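PDB 7DVE: C-glycoside 3-oxidase from Microbacterium trichothecenolyticum, which uses FAD and molecular oxygen to oxidise the C3 hydroxyl on the sugar of C-glycosides such as isoorientin and mangiferin, releasing hydrogen peroxide. Local coordinates for residues Ile286-Leu291 and Ala458-Pro463; His444-Val449 and Cys487-Thr492; Val449-Ala454 and Asn478-Thr483. All blocks are in the same frame, centred on the assembly; numbering follows the deposited sequence.

Interaction 1 (Ile286-Leu291 and Ala458-Pro463)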
# COMPACT_ATOMS: atom_id res chain seq x y z
N ILE A 286 -16.42 -17.25 -5.52
CA ILE A 286 -15.16 -17.54 -6.21
C ILE A 286 -14.14 -17.84 -5.11
O ILE A 286 -13.61 -16.93 -4.47
CB ILE A 286 -14.73 -16.38 -7.10
CG1 ILE A 286 -15.75 -16.16 -8.21
CG2 ILE A 286 -13.32 -16.61 -7.65
CD1 ILE A 286 -15.82 -14.72 -8.69
N ARG A 287 -13.88 -19.12 -4.87
CA ARG A 287 -13.19 -19.57 -3.66
C ARG A 287 -12.11 -20.60 -3.98
O ARG A 287 -12.20 -21.75 -3.55
CB ARG A 287 -14.18 -20.16 -2.66
CG ARG A 287 -15.28 -19.21 -2.23
CD ARG A 287 -16.22 -19.91 -1.25
NE ARG A 287 -17.16 -18.98 -0.64
CZ ARG A 287 -18.25 -19.33 0.04
NH1 ARG A 287 -18.52 -20.60 0.29
NH2 ARG A 287 -19.09 -18.39 0.45
N PRO A 288 -11.06 -20.21 -4.70
CA PRO A 288 -9.92 -21.13 -4.85
C PRO A 288 -9.25 -21.34 -3.50
O PRO A 288 -9.25 -20.46 -2.64
CB PRO A 288 -9.00 -20.40 -5.83
CG PRO A 288 -9.29 -18.95 -5.58
CD PRO A 288 -10.77 -18.88 -5.26
N ASP A 289 -8.68 -22.54 -3.34
CA ASP A 289 -8.13 -22.93 -2.05
C ASP A 289 -7.17 -21.91 -1.45
O ASP A 289 -7.11 -21.77 -0.23
CB ASP A 289 -7.39 -24.26 -2.15
CG ASP A 289 -7.24 -24.90 -0.79
OD1 ASP A 289 -8.27 -25.38 -0.27
OD2 ASP A 289 -6.12 -24.89 -0.23
N ALA A 290 -6.40 -21.20 -2.29
CA ALA A 290 -5.42 -20.24 -1.77
C ALA A 290 -6.06 -18.94 -1.31
O ALA A 290 -5.37 -18.14 -0.69
CB ALA A 290 -4.34 -19.93 -2.82
N LEU A 291 -7.34 -18.72 -1.61
CA LEU A 291 -7.98 -17.44 -1.32
C LEU A 291 -7.87 -17.08 0.16
O LEU A 291 -8.26 -17.86 1.03
CB LEU A 291 -9.45 -17.49 -1.75
CG LEU A 291 -10.21 -16.19 -1.51
CD1 LEU A 291 -9.93 -15.20 -2.64
CD2 LEU A 291 -11.70 -16.44 -1.36
N ALA A 458 -1.64 -23.47 -4.99
CA ALA A 458 -0.83 -22.62 -4.13
C ALA A 458 -0.84 -21.15 -4.54
O ALA A 458 -0.06 -20.37 -4.00
CB ALA A 458 0.60 -23.16 -4.08
N SER A 459 -1.71 -20.75 -5.47
CA SER A 459 -1.82 -19.36 -5.90
C SER A 459 -3.27 -19.07 -6.28
O SER A 459 -4.03 -19.97 -6.64
CB SER A 459 -0.90 -19.04 -7.10
OG SER A 459 -1.13 -19.91 -8.22
N VAL A 460 -3.64 -17.79 -6.23
CA VAL A 460 -4.97 -17.34 -6.63
C VAL A 460 -4.99 -16.86 -8.09
O VAL A 460 -6.01 -16.97 -8.77
CB VAL A 460 -5.48 -16.25 -5.67
CG1 VAL A 460 -6.72 -15.58 -6.20
CG2 VAL A 460 -5.80 -16.88 -4.31
N CYS A 461 -3.87 -16.37 -8.61
CA CYS A 461 -3.92 -15.80 -9.95
C CYS A 461 -2.65 -16.13 -10.73
O CYS A 461 -1.64 -16.58 -10.17
CB CYS A 461 -4.15 -14.28 -9.92
SG CYS A 461 -2.86 -13.36 -9.07
N SER A 462 -2.72 -15.88 -12.03
CA SER A 462 -1.63 -16.10 -12.96
C SER A 462 -0.67 -14.91 -12.93
O SER A 462 -0.95 -13.89 -12.30
CB SER A 462 -2.20 -16.28 -14.36
OG SER A 462 -2.65 -15.03 -14.83
N PRO A 463 0.49 -15.01 -13.59
CA PRO A 463 1.39 -13.85 -13.64
C PRO A 463 0.75 -12.65 -14.30
O PRO A 463 1.23 -11.53 -14.12
CB PRO A 463 2.60 -14.37 -14.43
CG PRO A 463 2.55 -15.86 -14.23
CD PRO A 463 1.09 -16.17 -14.27
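Val-460 meets the tight turn around Ala-290 with a single methyl, CG2, and this apolar contact carries most of the pairing between 286-291 and 458-463. CG2 lies anti to its own carbonyl carbon and beside its backbone N (chi1 169°, measured to CG1), which sends it onto the peptide linking Ala-290 to Leu-291. It stands 3.6 Å from Leu-291 N, and 3.7 Å separates it from Ala-290 CB. The Pro-288 ring adds a looser touch, its CG lying 4.3 Å from Val-460 CG2. A branched valine suits the place: CG2 rests on the turn, while the residue also packs on Val-449.

Side chain against backbone is the second kind of contact. The Ala-290 methyl points at the other segment and comes 3.7 Å from Ser-459 C; a residue this small lets the two chains approach to 5.5 Å between Ala-290 CA and Ser-459 CA.

No hydrogen bond crosses. The polar work is internal: Leu-291 N bonds Pro-288 O at 2.8 Å, closing a type I beta turn, while Ser-459 OG turns elsewhere to Trp-468.

The contact joins two loops of the FAD-binding part of the fold. Leu-291 packs back on helix 276-283 through Pro-278, Leu-281 and Trp-282, Ile-286 touches Leu-473 of strand 473-475, and Cys-461 reaches Val-475 of that same strand.

Interaction 2 (His444-Val449 and Cys487-Thr492); sequences HYQGTV and CNPTLT. With FAD (flavin-adenine dinucleotide), chain C.
His-444 and Pro-489 bring the two backbones to their nearest approach, 6.4 Å between CA atoms, and no hydrogen bond joins the segments, so side chains make the contact. Pro-489 lies over one face of the His-444 imidazole: its CD is 3.4 Å from the ring centroid and 16° off the normal, a CH-pi contact. The rigid proline ring gives this face a firm, apolar backing. The ring of Phe-372 also meets the imidazole, with the planes nearly parallel. His-444 is turned toward Pro-489 with CG beside the backbone N (chi1 -53°), and its ND1 bonds OE1 of Gln-298, whose NE2 in turn bonds Cys-487 O; one glutamine thus ties both segments together and fixes the imidazole's rotation.

At the ring's edge stands the amide of Asn-488, with ND2 3.6 Å from His-444 CE1 and the two planes 64° apart; that amide is itself held by Gln-344. Gln-446, bent at chi2, lays its OE1 3.1 Å from Pro-489 CG, while its NE2 makes weak hydrogen bonds to His-444 O and to OD1 of Asn-296.

The flavin lies against this group. Thr-490 N donates to FAD O2 at 3.2 Å, and Thr-490 OG1 is hydrogen-bonded to ribityl O3' at 2.9 Å; its still closer approach to O2 is too short to be trusted. A backbone N-H from the early part of helix 490-510 would probably help stabilise negative charge near N1 and O2 of the reduced flavin. His-444, the inferred proton acceptor, has NE2 3.8 Å from FAD N1. A histidine paired at the flavin with a second residue, His or Asn, is characteristic of the GMC oxidoreductase active site; the His-Asn form, with Pro-Thr after the Asn, occurs here as in pyranose 2-oxidase.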
# COMPACT_ATOMS: atom_id res chain seq x y z
N HIS A 444 1.21 -3.33 5.59
CA HIS A 444 1.67 -4.03 4.39
C HIS A 444 1.19 -5.48 4.49
O HIS A 444 1.83 -6.31 5.14
CB HIS A 444 3.19 -3.97 4.28
CG HIS A 444 3.75 -2.59 4.37
ND1 HIS A 444 5.09 -2.34 4.56
CD2 HIS A 444 3.16 -1.37 4.22
CE1 HIS A 444 5.30 -1.03 4.56
NE2 HIS A 444 4.14 -0.42 4.35
N TYR A 445 0.05 -5.78 3.87
CA TYR A 445 -0.53 -7.12 3.92
C TYR A 445 -0.43 -7.73 2.52
O TYR A 445 -1.00 -7.20 1.56
CB TYR A 445 -1.97 -7.09 4.44
CG TYR A 445 -2.20 -6.14 5.63
CD1 TYR A 445 -1.28 -6.03 6.68
CD2 TYR A 445 -3.34 -5.36 5.70
CE1 TYR A 445 -1.49 -5.14 7.74
CE2 TYR A 445 -3.56 -4.49 6.74
CZ TYR A 445 -2.64 -4.37 7.76
OH TYR A 445 -2.91 -3.47 8.78
N GLN A 446 0.30 -8.83 2.41
CA GLN A 446 0.57 -9.47 1.14
C GLN A 446 -0.02 -10.87 1.13
O GLN A 446 -0.43 -11.42 2.16
CB GLN A 446 2.08 -9.54 0.87
CG GLN A 446 2.78 -8.17 0.63
CD GLN A 446 2.89 -7.32 1.88
OE1 GLN A 446 2.62 -6.12 1.84
NE2 GLN A 446 3.30 -7.93 3.00
N GLY A 447 -0.05 -11.46 -0.07
CA GLY A 447 -0.11 -12.90 -0.22
C GLY A 447 -1.50 -13.51 -0.29
O GLY A 447 -1.61 -14.66 -0.69
N THR A 448 -2.55 -12.77 0.04
CA THR A 448 -3.86 -13.40 0.18
C THR A 448 -4.48 -13.78 -1.16
O THR A 448 -5.42 -14.58 -1.19
CB THR A 448 -4.83 -12.49 0.94
OG1 THR A 448 -4.84 -11.21 0.32
CG2 THR A 448 -4.42 -12.36 2.40
N VAL A 449 -3.98 -13.20 -2.26
CA VAL A 449 -4.43 -13.55 -3.60
C VAL A 449 -3.22 -13.66 -4.51
O VAL A 449 -3.17 -13.05 -5.58
CB VAL A 449 -5.45 -12.52 -4.13
CG1 VAL A 449 -6.78 -12.70 -3.41
CG2 VAL A 449 -4.93 -11.10 -3.95
N CYS A 487 10.15 -4.97 2.22
CA CYS A 487 10.12 -3.58 1.78
C CYS A 487 8.69 -3.13 1.57
O CYS A 487 7.76 -3.93 1.51
CB CYS A 487 10.92 -3.40 0.47
SG CYS A 487 10.24 -4.30 -0.92
N ASN A 488 8.50 -1.83 1.44
CA ASN A 488 7.15 -1.31 1.31
C ASN A 488 6.57 -1.83 0.00
O ASN A 488 7.25 -1.80 -1.03
CB ASN A 488 7.16 0.22 1.38
CG ASN A 488 8.21 0.74 2.35
OD1 ASN A 488 9.41 0.60 2.11
ND2 ASN A 488 7.78 1.33 3.47
N PRO A 489 5.36 -2.38 0.02
CA PRO A 489 4.92 -3.21 -1.12
C PRO A 489 4.28 -2.46 -2.27
O PRO A 489 4.13 -3.04 -3.35
CB PRO A 489 3.91 -4.16 -0.47
CG PRO A 489 3.32 -3.34 0.61
CD PRO A 489 4.47 -2.52 1.18
N THR A 490 3.86 -1.21 -2.06
CA THR A 490 2.97 -0.57 -3.03
C THR A 490 3.60 -0.53 -4.43
O THR A 490 2.93 -0.87 -5.42
CB THR A 490 2.59 0.83 -2.57
OG1 THR A 490 2.29 0.81 -1.17
CG2 THR A 490 1.32 1.28 -3.32
N LEU A 491 4.85 -0.09 -4.55
CA LEU A 491 5.46 -0.03 -5.87
C LEU A 491 5.37 -1.38 -6.57
O LEU A 491 5.08 -1.44 -7.77
CB LEU A 491 6.93 0.41 -5.79
CG LEU A 491 7.64 0.46 -7.17
CD1 LEU A 491 6.87 1.29 -8.21
CD2 LEU A 491 9.04 1.05 -7.03
N THR A 492 5.58 -2.47 -5.81
CA THR A 492 5.55 -3.80 -6.42
C THR A 492 4.13 -4.19 -6.84
O THR A 492 3.93 -4.74 -7.93
CB THR A 492 6.12 -4.84 -5.47
OG1 THR A 492 7.48 -4.49 -5.18
CG2 THR A 492 6.10 -6.21 -6.14
PA FAD C . -5.96 0.51 -0.91
O1A FAD C . -6.52 0.06 0.38
O2A FAD C . -4.92 1.57 -0.91
O5B FAD C . -7.28 0.96 -1.73
C5B FAD C . -8.35 0.02 -1.89
C4B FAD C . -9.65 0.76 -2.07
O4B FAD C . -10.65 -0.28 -2.29
C3B FAD C . -10.07 1.46 -0.76
O3B FAD C . -10.36 2.84 -1.06
C2B FAD C . -11.35 0.70 -0.40
O2B FAD C . -12.34 1.56 0.18
C1B FAD C . -11.86 0.24 -1.75
N9A FAD C . -12.84 -0.90 -1.60
C8A FAD C . -12.54 -1.99 -0.87
N7A FAD C . -13.58 -2.83 -0.93
C5A FAD C . -14.53 -2.26 -1.68
C6A FAD C . -15.75 -2.70 -2.05
N6A FAD C . -16.10 -3.90 -1.59
N1A FAD C . -16.56 -1.98 -2.84
C2A FAD C . -16.12 -0.73 -3.28
N3A FAD C . -14.84 -0.30 -2.89
C4A FAD C . -14.07 -1.07 -2.10
N1 FAD C . 2.98 1.82 1.54
C2 FAD C . 4.22 1.88 0.93
O2 FAD C . 4.43 1.15 -0.03
N3 FAD C . 5.21 2.76 1.42
C4 FAD C . 4.92 3.61 2.51
O4 FAD C . 5.78 4.39 2.92
C4X FAD C . 3.66 3.53 3.11
N5 FAD C . 3.34 4.27 4.20
C5X FAD C . 2.05 4.26 4.66
C6 FAD C . 1.65 5.13 5.70
C7 FAD C . 0.34 5.18 6.15
C7M FAD C . -0.07 6.15 7.29
C8 FAD C . -0.61 4.33 5.58
C8M FAD C . -2.07 4.37 6.08
C9 FAD C . -0.22 3.46 4.56
C9A FAD C . 1.11 3.41 4.10
N10 FAD C . 1.49 2.55 3.12
C10 FAD C . 2.72 2.63 2.61
C1' FAD C . 0.58 1.51 2.55
C2' FAD C . -0.11 1.90 1.24
O2' FAD C . -1.04 2.97 1.51
C3' FAD C . -0.82 0.66 0.61
O3' FAD C . 0.15 -0.36 0.32
C4' FAD C . -1.48 1.01 -0.73
O4' FAD C . -2.41 2.06 -0.53
C5' FAD C . -2.22 -0.23 -1.31
O5' FAD C . -3.02 0.16 -2.44
P FAD C . -4.32 -0.67 -2.95
O1P FAD C . -5.09 0.07 -3.98
O2P FAD C . -3.81 -2.03 -3.25
O3P FAD C . -5.38 -0.74 -1.73

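Interaction 3 (Val449-Ala454 and Asn478-Thr483). With FAD (flavin-adenine dinucleotide), chain C.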
# COMPACT_ATOMS: atom_id res chain seq x y z
N VAL A 449 -3.98 -13.20 -2.26
CA VAL A 449 -4.43 -13.55 -3.60
C VAL A 449 -3.22 -13.66 -4.51
O VAL A 449 -3.17 -13.05 -5.58
CB VAL A 449 -5.45 -12.52 -4.13
CG1 VAL A 449 -6.78 -12.70 -3.41
CG2 VAL A 449 -4.93 -11.10 -3.95
N ARG A 450 -2.24 -14.46 -4.09
CA ARG A 450 -0.91 -14.41 -4.67
C ARG A 450 -0.87 -14.98 -6.09
O ARG A 450 -1.61 -15.91 -6.43
CB ARG A 450 0.08 -15.17 -3.77
CG ARG A 450 -0.47 -16.47 -3.33
CD ARG A 450 0.55 -17.59 -3.16
NE ARG A 450 1.45 -17.50 -2.01
CZ ARG A 450 2.03 -18.56 -1.46
NH1 ARG A 450 1.77 -19.79 -1.90
NH2 ARG A 450 2.90 -18.39 -0.48
N MET A 451 0.01 -14.41 -6.90
CA MET A 451 0.22 -14.89 -8.24
C MET A 451 1.18 -16.08 -8.22
O MET A 451 2.07 -16.17 -7.37
CB MET A 451 0.76 -13.77 -9.14
CG MET A 451 2.23 -13.42 -8.92
SD MET A 451 2.93 -12.46 -10.29
CE MET A 451 1.49 -11.54 -10.86
N GLY A 452 0.98 -17.01 -9.16
CA GLY A 452 1.88 -18.13 -9.31
C GLY A 452 2.01 -18.51 -10.77
O GLY A 452 1.30 -17.99 -11.64
N LEU A 453 2.95 -19.42 -11.04
CA LEU A 453 3.20 -19.77 -12.43
C LEU A 453 2.13 -20.71 -12.98
O LEU A 453 1.88 -20.72 -14.19
CB LEU A 453 4.58 -20.39 -12.58
CG LEU A 453 5.62 -19.62 -13.38
CD1 LEU A 453 6.86 -20.49 -13.58
CD2 LEU A 453 5.03 -19.17 -14.70
N ALA A 454 1.50 -21.51 -12.11
CA ALA A 454 0.58 -22.56 -12.53
C ALA A 454 -0.60 -22.64 -11.58
O ALA A 454 -0.51 -22.23 -10.42
CB ALA A 454 1.28 -23.92 -12.58
N ASN A 478 -1.15 -5.30 -3.01
CA ASN A 478 -0.16 -6.01 -2.22
C ASN A 478 -0.53 -7.47 -2.04
O ASN A 478 0.35 -8.32 -1.91
CB ASN A 478 0.00 -5.31 -0.87
CG ASN A 478 0.18 -3.80 -1.03
OD1 ASN A 478 0.76 -3.33 -2.01
ND2 ASN A 478 -0.36 -3.04 -0.10
N GLY A 479 -1.84 -7.79 -2.03
CA GLY A 479 -2.29 -9.17 -1.93
C GLY A 479 -1.78 -10.08 -3.03
O GLY A 479 -1.83 -11.31 -2.87
N VAL A 480 -1.30 -9.52 -4.14
CA VAL A 480 -0.81 -10.34 -5.26
C VAL A 480 0.63 -10.80 -5.03
O VAL A 480 1.07 -11.77 -5.66
CB VAL A 480 -0.93 -9.59 -6.61
CG1 VAL A 480 -0.45 -10.43 -7.76
CG2 VAL A 480 -2.37 -9.17 -6.89
N ILE A 481 1.38 -10.14 -4.16
CA ILE A 481 2.79 -10.48 -3.98
C ILE A 481 2.91 -11.86 -3.36
O ILE A 481 2.32 -12.12 -2.29
CB ILE A 481 3.51 -9.42 -3.13
CG1 ILE A 481 3.57 -8.10 -3.90
CG2 ILE A 481 4.89 -9.89 -2.70
CD1 ILE A 481 3.84 -6.89 -2.99
N PRO A 482 3.60 -12.79 -3.99
CA PRO A 482 3.59 -14.17 -3.49
C PRO A 482 4.82 -14.50 -2.66
O PRO A 482 4.88 -15.55 -2.03
CB PRO A 482 3.55 -15.00 -4.78
CG PRO A 482 4.29 -14.16 -5.78
CD PRO A 482 4.22 -12.70 -5.33
N THR A 483 5.81 -13.62 -2.64
CA THR A 483 7.05 -13.89 -1.94
C THR A 483 7.03 -13.28 -0.53
O THR A 483 6.11 -12.55 -0.15
CB THR A 483 8.22 -13.33 -2.74
OG1 THR A 483 7.96 -11.93 -2.95
CG2 THR A 483 8.35 -14.06 -4.11
PA FAD C . -5.96 0.51 -0.91
O1A FAD C . -6.52 0.06 0.38
O2A FAD C . -4.92 1.57 -0.91
O5B FAD C . -7.28 0.96 -1.73
C5B FAD C . -8.35 0.02 -1.89
C4B FAD C . -9.65 0.76 -2.07
O4B FAD C . -10.65 -0.28 -2.29
C3B FAD C . -10.07 1.46 -0.76
O3B FAD C . -10.36 2.84 -1.06
C2B FAD C . -11.35 0.70 -0.40
O2B FAD C . -12.34 1.56 0.18
C1B FAD C . -11.86 0.24 -1.75
N9A FAD C . -12.84 -0.90 -1.60
C8A FAD C . -12.54 -1.99 -0.87
N7A FAD C . -13.58 -2.83 -0.93
C5A FAD C . -14.53 -2.26 -1.68
C6A FAD C . -15.75 -2.70 -2.05
N6A FAD C . -16.10 -3.90 -1.59
N1A FAD C . -16.56 -1.98 -2.84
C2A FAD C . -16.12 -0.73 -3.28
N3A FAD C . -14.84 -0.30 -2.89
C4A FAD C . -14.07 -1.07 -2.10
N1 FAD C . 2.98 1.82 1.54
C2 FAD C . 4.22 1.88 0.93
O2 FAD C . 4.43 1.15 -0.03
N3 FAD C . 5.21 2.76 1.42
C4 FAD C . 4.92 3.61 2.51
O4 FAD C . 5.78 4.39 2.92
C4X FAD C . 3.66 3.53 3.11
N5 FAD C . 3.34 4.27 4.20
C5X FAD C . 2.05 4.26 4.66
C6 FAD C . 1.65 5.13 5.70
C7 FAD C . 0.34 5.18 6.15
C7M FAD C . -0.07 6.15 7.29
C8 FAD C . -0.61 4.33 5.58
C8M FAD C . -2.07 4.37 6.08
C9 FAD C . -0.22 3.46 4.56
C9A FAD C . 1.11 3.41 4.10
N10 FAD C . 1.49 2.55 3.12
C10 FAD C . 2.72 2.63 2.61
C1' FAD C . 0.58 1.51 2.55
C2' FAD C . -0.11 1.90 1.24
O2' FAD C . -1.04 2.97 1.51
C3' FAD C . -0.82 0.66 0.61
O3' FAD C . 0.15 -0.36 0.32
C4' FAD C . -1.48 1.01 -0.73
O4' FAD C . -2.41 2.06 -0.53
C5' FAD C . -2.22 -0.23 -1.31
O5' FAD C . -3.02 0.16 -2.44
P FAD C . -4.32 -0.67 -2.95
O1P FAD C . -5.09 0.07 -3.98
O2P FAD C . -3.81 -2.03 -3.25
O3P FAD C . -5.38 -0.74 -1.73
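Val-480 O is approached by two groups from 449-454: Met-451 N donates to it at 3.1 Å, tilted 20° from the carbonyl plane, and Arg-450 CA makes a C-H...O contact at 3.4 Å. A second backbone bond, Val-449 N to Gly-479 O at 2.9 Å, has its donor above the carbonyl plane. Two such bonds join an extended run to a short 3-10 turn, 478-480, which Ile-481 N closes on Asn-478 O.

Glycine suits position 479 because a beta carbon there would collide with Val-449 CG2, which instead rests 3.3 Å from Gly-479 O. Apolar contacts follow along the chain. Met-451 CB rests against Val-480 CG1, and the bend at the last torsion (chi3 30°) folds CE back onto the same methyl, while Met-451 CG touches Pro-482 CG, each chain crossing the other at a slant. Arg-450 lays its CB 3.6 Å from Pro-482 CB, using its aliphatic base for packing; its guanidinium serves other partners, with NH1 bonding Ala-458 O and the group making a cation-pi contact with Tyr-294.

Asn-478 points away from 449-454 and gives ND2 to ribityl O3' of FAD at 2.8 Å, with an N-H...O angle of 157°. A leucine in its place would probably leave O3' with Thr-490 OG1 but without this donor, weakening the hold on the ribityl chain and setting an apolar branch against a polar hydroxyl.

The turn follows strand 473-475, an outermost strand of the parallel sheet in the FAD domain. Met-451, Val-480 and Ile-481 all pack on Leu-496 of helix 490-510, Met-451 also touches Phe-143 and Leu-144 of helix 142-145, and backbone bonds tie Arg-450 and Gly-452 to the loop at Val-460 and Cys-461.

All three contacts are largely buried, but they step outward from the middle of the chain. Interaction 2 is the deepest, its centre about 7 Å from the chain's centre, and is built from ring packing and cofactor bonds. Interaction 3, centred about 15 Å out, relies on backbone hydrogen bonds and aliphatic packing, reaching FAD through Asn-478 alone. Interaction 1, centred about 21 Å out and away from the annotated sites, has no hydrogen bond across its segments, only van der Waals contacts. The loop between strands 427-436 and 473-475 contributes to each. Val-449 belongs to interactions 2 and 3, Pro-489 touches Asn-478, and a probable hydrogen bond from Val-460 N to Arg-450 O connects interaction 1 with interaction 3.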